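Local structure of ribosomal-protein-alanine acetyltransferase (Clostridium acetobutylicum, 3DNS) at residues 18-23 / 35-40; 47-52 / 82-87; 89-94 / 117-122; 100-105 / 124-129. The protein probably transfers an acetyl group to the N-terminal alanine of a protein, as a RimJ-type acetyltransferase whose N-terminal domain is the part described here. One frame throughout, in Å; residues are numbered along the deposited sequence.

How the contacts relate
All four contacts reach one mixed sheet, and their chemistry follows their place in it. Contact 2 is the buried one: two parallel strands joined by a regular run of backbone bonds. Contact 1 is a surface hairpin one strand further on, where waters and an arginine take over once direct pairing ends; Asp-39 O and Met-48 N, probably hydrogen-bonded, tie it to contact 2. Contacts 3 and 4 share strand 117-127, the first a surface loop held largely by charges, the second a partly buried cluster of aromatic rings. Salt bridges Arg-50 to Glu-121 and Lys-83 to Glu-105 link contact 2 to contacts 3 and 4 respectively.

Contact 1 of 4, residues 18-23 / 35-40; sequences VEREYL and IFIVDL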
loop_
_atom_site.group_PDB
_atom_site.type_symbol
_atom_site.label_atom_id
_atom_site.label_comp_id
_atom_site.label_asym_id
_atom_site.label_seq_id
_atom_site.Cartn_x
_atom_site.Cartn_y
_atom_site.Cartn_z
ATOM N N VAL A 18 12.489 -14.436 0.996
ATOM C CA VAL A 18 13.297 -13.686 0.073
ATOM C C VAL A 18 14.473 -12.923 0.649
ATOM O O VAL A 18 14.333 -12.060 1.473
ATOM C CB VAL A 18 12.442 -12.687 -0.591
ATOM C CG1 VAL A 18 13.209 -11.984 -1.619
ATOM C CG2 VAL A 18 11.246 -13.337 -1.162
ATOM N N GLU A 19 15.635 -13.235 0.152
ATOM C CA GLU A 19 16.851 -12.510 0.450
ATOM C C GLU A 19 16.773 -11.054 0.032
ATOM O O GLU A 19 16.247 -10.754 -1.027
ATOM C CB GLU A 19 18.004 -13.146 -0.347
ATOM C CG GLU A 19 19.326 -12.371 -0.315
ATOM C CD GLU A 19 20.036 -12.450 1.041
ATOM O OE1 GLU A 19 19.467 -11.971 2.068
ATOM O OE2 GLU A 19 21.166 -12.993 1.060
ATOM N N ARG A 20 17.358 -10.175 0.853
ATOM C CA ARG A 20 17.547 -8.754 0.526
ATOM C C ARG A 20 16.245 -7.987 0.334
ATOM O O ARG A 20 16.241 -6.945 -0.295
ATOM C CB ARG A 20 18.479 -8.568 -0.683
ATOM C CG ARG A 20 19.925 -8.841 -0.396
ATOM C CD ARG A 20 20.757 -8.528 -1.622
ATOM N NE ARG A 20 22.152 -8.857 -1.433
ATOM C CZ ARG A 20 23.155 -8.296 -2.109
ATOM N NH1 ARG A 20 24.391 -8.670 -1.845
ATOM N NH2 ARG A 20 22.932 -7.366 -3.043
ATOM N N GLU A 21 15.147 -8.488 0.915
ATOM C CA GLU A 21 13.861 -7.806 0.824
ATOM C C GLU A 21 13.282 -7.581 2.225
ATOM O O GLU A 21 13.293 -8.479 3.099
ATOM C CB GLU A 21 12.888 -8.570 -0.057
ATOM C CG GLU A 21 11.653 -7.793 -0.354
ATOM C CD GLU A 21 10.646 -8.601 -1.211
ATOM O OE1 GLU A 21 11.016 -9.224 -2.234
ATOM O OE2 GLU A 21 9.472 -8.571 -0.853
ATOM N N TYR A 22 12.775 -6.382 2.442
ATOM C CA TYR A 22 12.215 -6.032 3.747
ATOM C C TYR A 22 10.892 -5.381 3.559
ATOM O O TYR A 22 10.717 -4.570 2.643
ATOM C CB TYR A 22 13.115 -5.067 4.514
ATOM C CG TYR A 22 14.469 -5.610 4.759
ATOM C CD1 TYR A 22 14.826 -6.086 5.993
ATOM C CD2 TYR A 22 15.420 -5.636 3.717
ATOM C CE1 TYR A 22 16.110 -6.607 6.206
ATOM C CE2 TYR A 22 16.642 -6.123 3.916
ATOM C CZ TYR A 22 17.005 -6.617 5.153
ATOM O OH TYR A 22 18.288 -7.136 5.279
ATOM N N LEU A 23 9.993 -5.692 4.468
ATOM C CA LEU A 23 8.618 -5.210 4.456
ATOM C C LEU A 23 8.513 -4.047 5.429
ATOM O O LEU A 23 8.906 -4.182 6.620
ATOM C CB LEU A 23 7.713 -6.341 4.916
ATOM C CG LEU A 23 6.216 -6.084 4.936
ATOM C CD1 LEU A 23 5.693 -5.975 3.475
ATOM C CD2 LEU A 23 5.501 -7.240 5.688
ATOM N N ILE A 35 11.618 -2.487 1.028
ATOM C CA ILE A 35 12.995 -2.108 0.774
ATOM C C ILE A 35 13.616 -3.294 0.090
ATOM O O ILE A 35 13.386 -4.430 0.513
ATOM C CB ILE A 35 13.729 -1.745 2.094
ATOM C CG1 ILE A 35 13.363 -0.313 2.535
ATOM C CG2 ILE A 35 15.251 -1.856 1.946
ATOM C CD1 ILE A 35 13.666 -0.056 4.018
ATOM N N PHE A 36 14.386 -3.025 -0.980
ATOM C CA PHE A 36 15.095 -4.040 -1.721
ATOM C C PHE A 36 16.542 -3.681 -1.747
ATOM O O PHE A 36 16.901 -2.647 -2.302
ATOM C CB PHE A 36 14.586 -4.100 -3.189
ATOM C CG PHE A 36 13.149 -4.413 -3.313
ATOM C CD1 PHE A 36 12.705 -5.719 -3.387
ATOM C CD2 PHE A 36 12.216 -3.411 -3.291
ATOM C CE1 PHE A 36 11.333 -6.019 -3.486
ATOM C CE2 PHE A 36 10.880 -3.703 -3.404
ATOM C CZ PHE A 36 10.437 -5.005 -3.498
ATOM N N ILE A 37 17.398 -4.536 -1.204
ATOM C CA ILE A 37 18.852 -4.275 -1.267
ATOM C C ILE A 37 19.350 -4.610 -2.687
ATOM O O ILE A 37 19.154 -5.703 -3.163
ATOM C CB ILE A 37 19.660 -5.053 -0.204
ATOM C CG1 ILE A 37 19.098 -4.800 1.225
ATOM C CG2 ILE A 37 21.166 -4.696 -0.284
ATOM C CD1 ILE A 37 19.206 -3.395 1.661
ATOM N N VAL A 38 19.984 -3.637 -3.320
ATOM C CA VAL A 38 20.404 -3.673 -4.726
ATOM C C VAL A 38 21.903 -3.936 -4.776
ATOM O O VAL A 38 22.336 -4.786 -5.553
ATOM C CB VAL A 38 19.902 -2.392 -5.507
ATOM C CG1 VAL A 38 20.493 -2.254 -6.863
ATOM C CG2 VAL A 38 18.331 -2.424 -5.622
ATOM N N ASP A 39 22.665 -3.352 -3.860
ATOM C CA ASP A 39 24.094 -3.505 -3.852
ATOM C C ASP A 39 24.576 -3.410 -2.406
ATOM O O ASP A 39 24.182 -2.514 -1.679
ATOM C CB ASP A 39 24.734 -2.414 -4.751
ATOM C CG ASP A 39 26.138 -2.746 -5.225
ATOM O OD1 ASP A 39 26.487 -3.940 -5.489
ATOM O OD2 ASP A 39 26.884 -1.760 -5.413
ATOM N N LEU A 40 25.435 -4.346 -2.008
ATOM C CA LEU A 40 25.987 -4.392 -0.660
ATOM C C LEU A 40 27.393 -4.901 -0.808
ATOM O O LEU A 40 27.624 -5.945 -1.429
ATOM C CB LEU A 40 25.159 -5.332 0.220
ATOM C CG LEU A 40 25.547 -5.571 1.680
ATOM C CD1 LEU A 40 25.395 -4.254 2.417
ATOM C CD2 LEU A 40 24.727 -6.721 2.367
HETATM O O HOH W 1 25.653 -6.843 -3.770
HETATM O O HOH W 2 20.459 -7.724 -4.728
HETATM O O HOH W 3 16.812 -6.986 -3.624
#
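A beta hairpin of the mixed sheet in this GNAT-type domain brings Tyr-22 against Ile-35 and Arg-20 against Ile-37, with strands 21-26 and 31-41 running antiparallel. Tyr-22 and Ile-35 form a hydrogen-bonded pair: Tyr-22 N gives to Ile-35 O and Ile-35 N to Tyr-22 O, each at 2.8 Å. Glu-21 and Phe-36 make the adjoining non-hydrogen-bonded pair, and beyond it Ile-37 N reaches Arg-20 O at 2.8 Å in a nearly straight bond (166°). Arg-20 ends this pairing within the type II turn from Val-18 to Glu-21.

The faces differ in character. Glu-21 and Phe-36 point the same way, with Glu-21 CG lying 3.6 Å from Phe-36 CE1 and the carboxylate turned well away from the ring plane. On the face of Tyr-22 and Ile-35, CB meets CB, while the edge of the tyrosine ring bears on Ile-37 through CE2 and CG1 (3.9 Å). Ile-12 and Lys-14 of strand 10-14 also touch Tyr-22.

Arg-20 extends the contact past the paired backbone. Its chain runs straight from CG to NE and crosses Ile-37 at about a right angle, placing the guanidinium alongside the bulge at Val-38 and Asp-39, two residues that together face Met-48. Leu-40 CB sits over one guanidinium face, near its rim. Water bridges complete the junction: one water donates to Ile-37 O and accepts, weakly, from Arg-20 NH2, and another accepts from Arg-20 NH2 at 2.9 Å and from Leu-40 N at 3.1 Å.

Contact 2 of 4, residues 47-52 / 82-87; sequences CMFRMK and NKVNII
Cys-47 to Met-51 pair in parallel with Lys-83 to Ile-87, the two strands of a beta-alpha-beta unit whose connecting helix is 61-78. Five backbone hydrogen bonds join them. Cys-47 and Phe-49 each use both N and O, and Met-51 N closes the series on Ile-87 O at 2.9 Å. Four of the accepting carbonyl oxygens also take a CA-H from an alternate residue, as Asn-85 O does from Met-48 CA at 3.2 Å.

Apolar packing on the helix-facing side centres on Phe-49. Its CG stands between the backbone N and the carbonyl carbon (chi1 61°), and the ring lies side by side with Ile-86, CZ meeting CD1 at 3.6 Å. CE2 of the same ring reaches Val-84 CG1 at 3.7 Å. Phe-71, edge-to-face with Phe-49, and Met-72 carry this packing into helix 61-78.

On the other face, selenomethionine Met-48 lays CG against Asn-85 CB (3.9 Å), and its selenium touches both Asn-85 CB and Ile-87 CD1.

Polar groups on that face look beyond the pair. Lys-83 NZ donates to Asn-85 OD1 at 3.0 Å, and Glu-105 engages both residues, by a salt bridge to the lysine and a hydrogen bond from Asn-85 ND2. Arg-50, in a salt bridge with Glu-121, bends at chi3 (-79°). That turn sets Ile-87 CD1 over one guanidinium face, toward its rim, while NE lies 3.7 Å from Ile-87 CG2.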
loop_
_atom_site.group_PDB
_atom_site.type_symbol
_atom_site.label_atom_id
_atom_site.label_comp_id
_atom_site.label_asym_id
_atom_site.label_seq_id
_atom_site.Cartn_x
_atom_site.Cartn_y
_atom_site.Cartn_z
ATOM N N CYS A 47 26.221 0.280 0.932
ATOM C CA CYS A 47 24.918 -0.335 0.779
ATOM C C CYS A 47 24.051 0.573 -0.033
ATOM O O CYS A 47 23.889 1.730 0.352
ATOM C CB CYS A 47 24.224 -0.557 2.136
ATOM S SG CYS A 47 22.615 -1.367 1.953
HETATM N N MSE A 48 23.471 0.044 -1.130
HETATM C CA MSE A 48 22.541 0.779 -2.012
HETATM C C MSE A 48 21.270 -0.026 -2.060
HETATM O O MSE A 48 21.336 -1.220 -2.300
HETATM C CB MSE A 48 23.067 0.955 -3.451
HETATM C CG MSE A 48 22.066 1.570 -4.391
HETATM SE SE MSE A 48 22.941 2.462 -5.931
HETATM C CE MSE A 48 23.706 0.827 -6.673
ATOM N N PHE A 49 20.141 0.625 -1.785
ATOM C CA PHE A 49 18.830 -0.035 -1.880
ATOM C C PHE A 49 17.775 0.785 -2.584
ATOM O O PHE A 49 17.886 2.020 -2.712
ATOM C CB PHE A 49 18.306 -0.461 -0.531
ATOM C CG PHE A 49 18.092 0.645 0.457
ATOM C CD1 PHE A 49 16.873 1.232 0.591
ATOM C CD2 PHE A 49 19.104 1.031 1.319
ATOM C CE1 PHE A 49 16.655 2.205 1.562
ATOM C CE2 PHE A 49 18.884 2.003 2.284
ATOM C CZ PHE A 49 17.642 2.591 2.379
ATOM N N ARG A 50 16.753 0.064 -3.050
ATOM C CA ARG A 50 15.563 0.653 -3.663
ATOM C C ARG A 50 14.409 0.636 -2.654
ATOM O O ARG A 50 14.133 -0.415 -2.063
ATOM C CB ARG A 50 15.156 -0.107 -4.921
ATOM C CG ARG A 50 13.893 0.452 -5.560
ATOM C CD ARG A 50 13.670 -0.128 -6.941
ATOM N NE ARG A 50 14.514 0.506 -7.975
ATOM C CZ ARG A 50 15.562 -0.081 -8.537
ATOM N NH1 ARG A 50 15.944 -1.283 -8.145
ATOM N NH2 ARG A 50 16.246 0.525 -9.480
HETATM N N MSE A 51 13.779 1.793 -2.423
HETATM C CA MSE A 51 12.650 1.846 -1.500
HETATM C C MSE A 51 11.375 2.129 -2.269
HETATM O O MSE A 51 11.271 3.119 -2.931
HETATM C CB MSE A 51 12.832 2.888 -0.442
HETATM C CG MSE A 51 11.683 2.902 0.573
HETATM SE SE MSE A 51 12.048 4.133 2.124
HETATM C CE MSE A 51 11.818 5.798 1.158
ATOM N N LYS A 52 10.469 1.181 -2.261
ATOM C CA LYS A 52 9.190 1.319 -2.930
ATOM C C LYS A 52 8.208 1.726 -1.847
ATOM O O LYS A 52 8.231 1.186 -0.735
ATOM C CB LYS A 52 8.771 0.001 -3.577
ATOM C CG LYS A 52 9.666 -0.362 -4.770
ATOM C CD LYS A 52 9.081 -1.527 -5.552
ATOM C CE LYS A 52 9.923 -1.863 -6.753
ATOM N NZ LYS A 52 10.075 -0.603 -7.561
ATOM N N ASN A 82 29.486 2.672 5.692
ATOM C CA ASN A 82 29.986 4.040 5.603
ATOM C C ASN A 82 29.155 4.945 4.691
ATOM O O ASN A 82 28.992 6.156 4.927
ATOM C CB ASN A 82 31.453 4.029 5.135
ATOM C CG ASN A 82 32.039 5.420 5.065
ATOM O OD1 ASN A 82 32.191 6.087 6.084
ATOM N ND2 ASN A 82 32.292 5.888 3.873
ATOM N N LYS A 83 28.668 4.363 3.613
ATOM C CA LYS A 83 27.934 5.079 2.611
ATOM C C LYS A 83 26.694 4.294 2.248
ATOM O O LYS A 83 26.752 3.083 1.969
ATOM C CB LYS A 83 28.807 5.270 1.369
ATOM C CG LYS A 83 28.168 6.046 0.219
ATOM C CD LYS A 83 27.854 7.483 0.548
ATOM C CE LYS A 83 26.721 8.039 -0.401
ATOM N NZ LYS A 83 27.178 8.110 -1.798
ATOM N N VAL A 84 25.561 4.987 2.318
ATOM C CA VAL A 84 24.297 4.472 1.939
ATOM C C VAL A 84 23.723 5.291 0.744
ATOM O O VAL A 84 23.683 6.531 0.759
ATOM C CB VAL A 84 23.325 4.504 3.143
ATOM C CG1 VAL A 84 21.916 4.132 2.719
ATOM C CG2 VAL A 84 23.837 3.564 4.311
ATOM N N ASN A 85 23.289 4.580 -0.283
ATOM C CA ASN A 85 22.476 5.156 -1.366
ATOM C C ASN A 85 21.066 4.555 -1.449
ATOM O O ASN A 85 20.866 3.397 -1.209
ATOM C CB ASN A 85 23.141 4.982 -2.727
ATOM C CG ASN A 85 24.215 5.975 -2.943
ATOM O OD1 ASN A 85 25.289 5.862 -2.341
ATOM N ND2 ASN A 85 23.922 7.006 -3.742
ATOM N N ILE A 86 20.117 5.406 -1.801
ATOM C CA ILE A 86 18.677 5.086 -1.858
ATOM C C ILE A 86 18.146 5.513 -3.246
ATOM O O ILE A 86 18.349 6.635 -3.704
ATOM C CB ILE A 86 17.872 5.771 -0.798
ATOM C CG1 ILE A 86 18.569 5.606 0.577
ATOM C CG2 ILE A 86 16.436 5.166 -0.833
ATOM C CD1 ILE A 86 17.800 6.160 1.906
ATOM N N ILE A 87 17.530 4.542 -3.914
ATOM C CA ILE A 87 16.858 4.703 -5.191
ATOM C C ILE A 87 15.379 4.692 -4.882
ATOM O O ILE A 87 14.851 3.735 -4.277
ATOM C CB ILE A 87 17.131 3.480 -6.095
ATOM C CG1 ILE A 87 18.637 3.243 -6.290
ATOM C CG2 ILE A 87 16.397 3.647 -7.420
ATOM C CD1 ILE A 87 18.994 2.004 -7.021
#

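Contact 3 of 4, residues 89-94 / 117-122; sequences DEEVST and VLKDEF
Lys-119 is the first residue of segment 117-122 to meet the loop 89-94. Its side chain bends at chi3 (40°) and crosses Asp-89 obliquely, delivering NZ to Asp-89 OD2 at 2.7 Å on the syn lone pair. The same ammonium forms a longer salt bridge to Glu-91 OE1, 3.4 Å from NZ, and a further one to Glu-114. Several carboxylates thus share one lysine, which would be expected to stabilise its positive charge.

Asp-120 follows with its backbone: its O accepts from Glu-90 N at 3.2 Å, the donor tilted well out of the carbonyl plane. Its side chain runs alongside that of Glu-90, and the two carboxylates come close, OE2 of Glu-90 lying 3.8 Å from OD2 of Asp-120. Some mutual repulsion is likely there. Asp-120 OD1 accepts from the backbone N of Lys-110.

Glu-121 sits opposite Asp-89 in a non-hydrogen-bonded antiparallel pair whose side chains diverge, its carboxylate engaging Ser-111 and Arg-50.

At Phe-122, Glu-90 CG lies over the middle of the ring, 3.5 Å from the centroid, in a CH-pi contact, and the Glu-90 carboxylate stacks almost parallel to the ring plane (9°).

The loop itself is a type I beta turn from Asp-89 to Val-92. Asp-89 OD1 takes the N-H of Glu-91 at 2.6 Å, the mark of an Asx turn at the end of strand 83-89.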
loop_
_atom_site.group_PDB
_atom_site.type_symbol
_atom_site.label_atom_id
_atom_site.label_comp_id
_atom_site.label_asym_id
_atom_site.label_seq_id
_atom_site.Cartn_x
_atom_site.Cartn_y
_atom_site.Cartn_z
ATOM N N ASP A 89 11.419 6.040 -6.679
ATOM C CA ASP A 89 10.577 6.584 -7.737
ATOM C C ASP A 89 10.409 8.057 -7.453
ATOM O O ASP A 89 10.277 8.452 -6.286
ATOM C CB ASP A 89 9.235 5.819 -7.713
ATOM C CG ASP A 89 8.223 6.363 -8.639
ATOM O OD1 ASP A 89 8.290 7.564 -8.937
ATOM O OD2 ASP A 89 7.370 5.570 -9.086
ATOM N N GLU A 90 10.423 8.879 -8.508
ATOM C CA GLU A 90 10.358 10.289 -8.311
ATOM C C GLU A 90 8.997 10.734 -7.754
ATOM O O GLU A 90 8.898 11.839 -7.230
ATOM C CB GLU A 90 10.669 11.055 -9.607
ATOM C CG GLU A 90 12.153 11.101 -9.963
ATOM C CD GLU A 90 12.460 12.103 -11.027
ATOM O OE1 GLU A 90 11.575 12.901 -11.401
ATOM O OE2 GLU A 90 13.600 12.100 -11.505
ATOM N N GLU A 91 7.978 9.878 -7.831
ATOM C CA GLU A 91 6.702 10.161 -7.147
ATOM C C GLU A 91 6.761 10.246 -5.649
ATOM O O GLU A 91 5.895 10.853 -5.057
ATOM C CB GLU A 91 5.657 9.112 -7.504
ATOM C CG GLU A 91 5.208 9.292 -8.929
ATOM C CD GLU A 91 3.899 8.630 -9.219
ATOM O OE1 GLU A 91 3.514 7.687 -8.477
ATOM O OE2 GLU A 91 3.253 9.068 -10.188
ATOM N N VAL A 92 7.745 9.590 -5.026
ATOM C CA VAL A 92 7.863 9.584 -3.572
ATOM C C VAL A 92 8.273 10.990 -3.161
ATOM O O VAL A 92 9.019 11.667 -3.869
ATOM C CB VAL A 92 8.895 8.518 -3.047
ATOM C CG1 VAL A 92 9.084 8.599 -1.515
ATOM C CG2 VAL A 92 8.487 7.048 -3.467
ATOM N N SER A 93 7.782 11.416 -2.006
ATOM C CA SER A 93 8.010 12.780 -1.518
ATOM C C SER A 93 9.475 12.970 -1.156
ATOM O O SER A 93 9.991 12.267 -0.282
ATOM C CB SER A 93 7.141 12.996 -0.290
ATOM O OG SER A 93 7.395 14.253 0.290
ATOM N N THR A 94 10.150 13.905 -1.824
ATOM C CA THR A 94 11.609 14.079 -1.648
ATOM C C THR A 94 11.949 14.932 -0.411
ATOM O O THR A 94 13.119 15.057 0.028
ATOM C CB THR A 94 12.254 14.705 -2.914
ATOM O OG1 THR A 94 11.850 16.066 -3.043
ATOM C CG2 THR A 94 11.839 13.967 -4.172
ATOM N N VAL A 117 4.182 3.529 -19.136
ATOM C CA VAL A 117 4.891 4.800 -19.221
ATOM C C VAL A 117 6.201 4.642 -18.429
ATOM O O VAL A 117 6.218 4.078 -17.299
ATOM C CB VAL A 117 4.067 5.972 -18.572
ATOM C CG1 VAL A 117 3.444 5.542 -17.268
ATOM C CG2 VAL A 117 4.947 7.188 -18.314
ATOM N N LEU A 118 7.277 5.174 -19.009
ATOM C CA LEU A 118 8.586 5.133 -18.386
ATOM C C LEU A 118 8.698 6.283 -17.370
ATOM O O LEU A 118 8.389 7.432 -17.688
ATOM C CB LEU A 118 9.692 5.268 -19.427
ATOM C CG LEU A 118 9.956 4.162 -20.444
ATOM C CD1 LEU A 118 10.715 4.778 -21.665
ATOM C CD2 LEU A 118 10.729 3.015 -19.819
ATOM N N LYS A 119 9.154 5.973 -16.159
ATOM C CA LYS A 119 9.323 6.986 -15.144
ATOM C C LYS A 119 10.773 7.002 -14.634
ATOM O O LYS A 119 11.559 6.051 -14.853
ATOM C CB LYS A 119 8.333 6.759 -14.003
ATOM C CG LYS A 119 6.856 7.163 -14.297
ATOM C CD LYS A 119 5.845 6.473 -13.304
ATOM C CE LYS A 119 6.347 6.403 -11.879
ATOM N NZ LYS A 119 5.368 5.949 -10.802
ATOM N N ASP A 120 11.122 8.087 -13.954
ATOM C CA ASP A 120 12.478 8.313 -13.477
ATOM C C ASP A 120 12.566 7.896 -12.006
ATOM O O ASP A 120 11.542 7.825 -11.312
ATOM C CB ASP A 120 12.845 9.791 -13.609
ATOM C CG ASP A 120 12.827 10.302 -15.057
ATOM O OD1 ASP A 120 12.868 9.506 -16.050
ATOM O OD2 ASP A 120 12.843 11.548 -15.179
ATOM N N GLU A 121 13.801 7.604 -11.567
ATOM C CA GLU A 121 14.151 7.453 -10.163
ATOM C C GLU A 121 15.223 8.445 -9.676
ATOM O O GLU A 121 16.213 8.762 -10.376
ATOM C CB GLU A 121 14.634 6.018 -9.922
ATOM C CG GLU A 121 13.537 4.990 -9.980
ATOM C CD GLU A 121 14.016 3.591 -9.700
ATOM O OE1 GLU A 121 14.876 3.100 -10.495
ATOM O OE2 GLU A 121 13.520 2.970 -8.705
ATOM N N PHE A 122 15.041 8.922 -8.455
ATOM C CA PHE A 122 16.072 9.688 -7.748
ATOM C C PHE A 122 17.063 8.819 -7.103
ATOM O O PHE A 122 16.709 7.737 -6.613
ATOM C CB PHE A 122 15.489 10.544 -6.635
ATOM C CG PHE A 122 14.696 11.682 -7.118
ATOM C CD1 PHE A 122 15.266 12.627 -7.985
ATOM C CD2 PHE A 122 13.424 11.874 -6.677
ATOM C CE1 PHE A 122 14.532 13.729 -8.418
ATOM C CE2 PHE A 122 12.705 12.957 -7.081
ATOM C CZ PHE A 122 13.237 13.884 -7.965
#

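Contact 4 of 4, residues 100-105 / 124-129; sequences LGFAFE and FGMDYK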
loop_
_atom_site.group_PDB
_atom_site.type_symbol
_atom_site.label_atom_id
_atom_site.label_comp_id
_atom_site.label_asym_id
_atom_site.label_seq_id
_atom_site.Cartn_x
_atom_site.Cartn_y
_atom_site.Cartn_z
ATOM N N LEU A 100 16.321 15.286 6.228
ATOM C CA LEU A 100 17.205 14.445 7.015
ATOM C C LEU A 100 18.676 14.644 6.610
ATOM O O LEU A 100 19.565 14.098 7.247
ATOM C CB LEU A 100 16.797 12.990 6.885
ATOM C CG LEU A 100 15.465 12.624 7.507
ATOM C CD1 LEU A 100 15.075 11.173 7.078
ATOM C CD2 LEU A 100 15.577 12.714 9.049
ATOM N N GLY A 101 18.937 15.445 5.576
ATOM C CA GLY A 101 20.295 15.703 5.168
ATOM C C GLY A 101 20.893 14.826 4.060
ATOM O O GLY A 101 22.121 14.865 3.837
ATOM N N PHE A 102 20.063 14.063 3.360
ATOM C CA PHE A 102 20.560 13.291 2.210
ATOM C C PHE A 102 20.920 14.199 1.059
ATOM O O PHE A 102 20.223 15.163 0.802
ATOM C CB PHE A 102 19.518 12.336 1.654
ATOM C CG PHE A 102 19.217 11.178 2.519
ATOM C CD1 PHE A 102 19.846 9.970 2.310
ATOM C CD2 PHE A 102 18.260 11.271 3.502
ATOM C CE1 PHE A 102 19.597 8.888 3.104
ATOM C CE2 PHE A 102 17.960 10.142 4.313
ATOM C CZ PHE A 102 18.641 8.959 4.083
ATOM N N ALA A 103 21.980 13.838 0.346
ATOM C CA ALA A 103 22.337 14.475 -0.935
ATOM C C ALA A 103 21.578 13.816 -2.122
ATOM O O ALA A 103 21.365 12.610 -2.168
ATOM C CB ALA A 103 23.879 14.398 -1.147
ATOM N N PHE A 104 21.172 14.634 -3.089
ATOM C CA PHE A 104 20.729 14.145 -4.391
ATOM C C PHE A 104 21.980 13.797 -5.185
ATOM O O PHE A 104 22.764 14.692 -5.501
ATOM C CB PHE A 104 20.003 15.280 -5.146
ATOM C CG PHE A 104 18.542 15.453 -4.759
ATOM C CD1 PHE A 104 17.538 14.786 -5.455
ATOM C CD2 PHE A 104 18.167 16.321 -3.743
ATOM C CE1 PHE A 104 16.174 15.005 -5.168
ATOM C CE2 PHE A 104 16.780 16.515 -3.429
ATOM C CZ PHE A 104 15.809 15.853 -4.161
ATOM N N GLU A 105 22.206 12.527 -5.480
ATOM C CA GLU A 105 23.433 12.136 -6.152
ATOM C C GLU A 105 23.221 11.906 -7.627
ATOM O O GLU A 105 24.161 11.945 -8.394
ATOM C CB GLU A 105 24.111 10.952 -5.454
ATOM C CG GLU A 105 24.539 11.364 -4.052
ATOM C CD GLU A 105 25.466 10.399 -3.342
ATOM O OE1 GLU A 105 25.933 10.804 -2.264
ATOM O OE2 GLU A 105 25.748 9.284 -3.831
ATOM N N PHE A 124 19.541 9.172 -3.966
ATOM C CA PHE A 124 19.961 9.924 -2.769
ATOM C C PHE A 124 21.152 9.289 -2.075
ATOM O O PHE A 124 21.271 8.098 -2.075
ATOM C CB PHE A 124 18.810 9.992 -1.790
ATOM C CG PHE A 124 17.717 10.847 -2.240
ATOM C CD1 PHE A 124 17.803 12.209 -2.096
ATOM C CD2 PHE A 124 16.566 10.314 -2.742
ATOM C CE1 PHE A 124 16.773 13.025 -2.528
ATOM C CE2 PHE A 124 15.526 11.150 -3.166
ATOM C CZ PHE A 124 15.642 12.490 -3.059
ATOM N N GLY A 125 22.014 10.063 -1.426
ATOM C CA GLY A 125 23.120 9.444 -0.708
ATOM C C GLY A 125 23.366 10.087 0.642
ATOM O O GLY A 125 23.033 11.264 0.846
HETATM N N MSE A 126 23.909 9.287 1.571
HETATM C CA MSE A 126 24.327 9.771 2.876
HETATM C C MSE A 126 25.480 8.924 3.372
HETATM O O MSE A 126 25.443 7.707 3.300
HETATM C CB MSE A 126 23.163 9.711 3.883
HETATM C CG MSE A 126 23.554 10.063 5.281
HETATM SE SE MSE A 126 22.044 10.199 6.528
HETATM C CE MSE A 126 21.103 11.745 5.791
ATOM N N ASP A 127 26.499 9.578 3.882
ATOM C CA ASP A 127 27.600 8.864 4.549
ATOM C C ASP A 127 27.544 8.969 6.080
ATOM O O ASP A 127 26.757 9.764 6.625
ATOM C CB ASP A 127 28.965 9.206 3.934
ATOM C CG ASP A 127 29.406 10.583 4.201
ATOM O OD1 ASP A 127 28.889 11.272 5.102
ATOM O OD2 ASP A 127 30.310 11.003 3.477
ATOM N N TYR A 128 28.338 8.133 6.763
ATOM C CA TYR A 128 28.370 8.101 8.232
ATOM C C TYR A 128 28.692 9.487 8.816
ATOM O O TYR A 128 28.021 9.951 9.748
ATOM C CB TYR A 128 29.390 7.053 8.735
ATOM C CG TYR A 128 29.388 6.774 10.221
ATOM C CD1 TYR A 128 28.714 5.666 10.741
ATOM C CD2 TYR A 128 30.093 7.598 11.106
ATOM C CE1 TYR A 128 28.717 5.390 12.087
ATOM C CE2 TYR A 128 30.117 7.342 12.486
ATOM C CZ TYR A 128 29.425 6.232 12.977
ATOM O OH TYR A 128 29.433 5.967 14.335
ATOM N N LYS A 129 29.712 10.140 8.285
ATOM C CA LYS A 129 30.080 11.482 8.740
ATOM C C LYS A 129 28.849 12.394 8.767
ATOM O O LYS A 129 28.585 13.101 9.752
ATOM C CB LYS A 129 31.055 12.076 7.766
ATOM C CG LYS A 129 32.437 11.539 7.876
ATOM C CD LYS A 129 33.472 12.503 7.267
ATOM C CE LYS A 129 33.842 12.167 5.812
ATOM N NZ LYS A 129 35.255 12.612 5.516
#
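Ala-103 and Gly-125 form an antiparallel hydrogen-bonded pair, Ala-103 N to Gly-125 O at 2.8 Å and Gly-125 N to Ala-103 O at 2.7 Å, while the short strand segments run at 124° to each other, far from a flat antiparallel alignment. Next along, Phe-104 and Phe-124 make a non-hydrogen-bonded pair with both side chains on one face. The edge of Phe-124 is directed at the face of Phe-104, CE1 lying over the middle of that ring, with centroids 4.4 Å apart and planes inclined at 52°. Phe-97 stacks on Phe-124 and also meets Phe-102 edge-to-face, so the rings form a continuous cluster.

This is the base of the beta hairpin of strands 103-114 and 117-127, entered from helix 95-99 through a Schellman motif at Gly-101. Here selenomethionine Met-126 crosses Phe-102 at about a right angle. Its chain is extended until chi3 (-66°), where a bend sets CE over the ring centre, 3.7 Å from the centroid; the selenium adds a Met-aromatic contact, and CB flanks Phe-102 CD1 at 3.7 Å.

Glu-105 lies against Gly-125, which has no side chain, its OE1 3.5 Å from Gly-125 CA; its other oxygen, OE2, is turned to Lys-83.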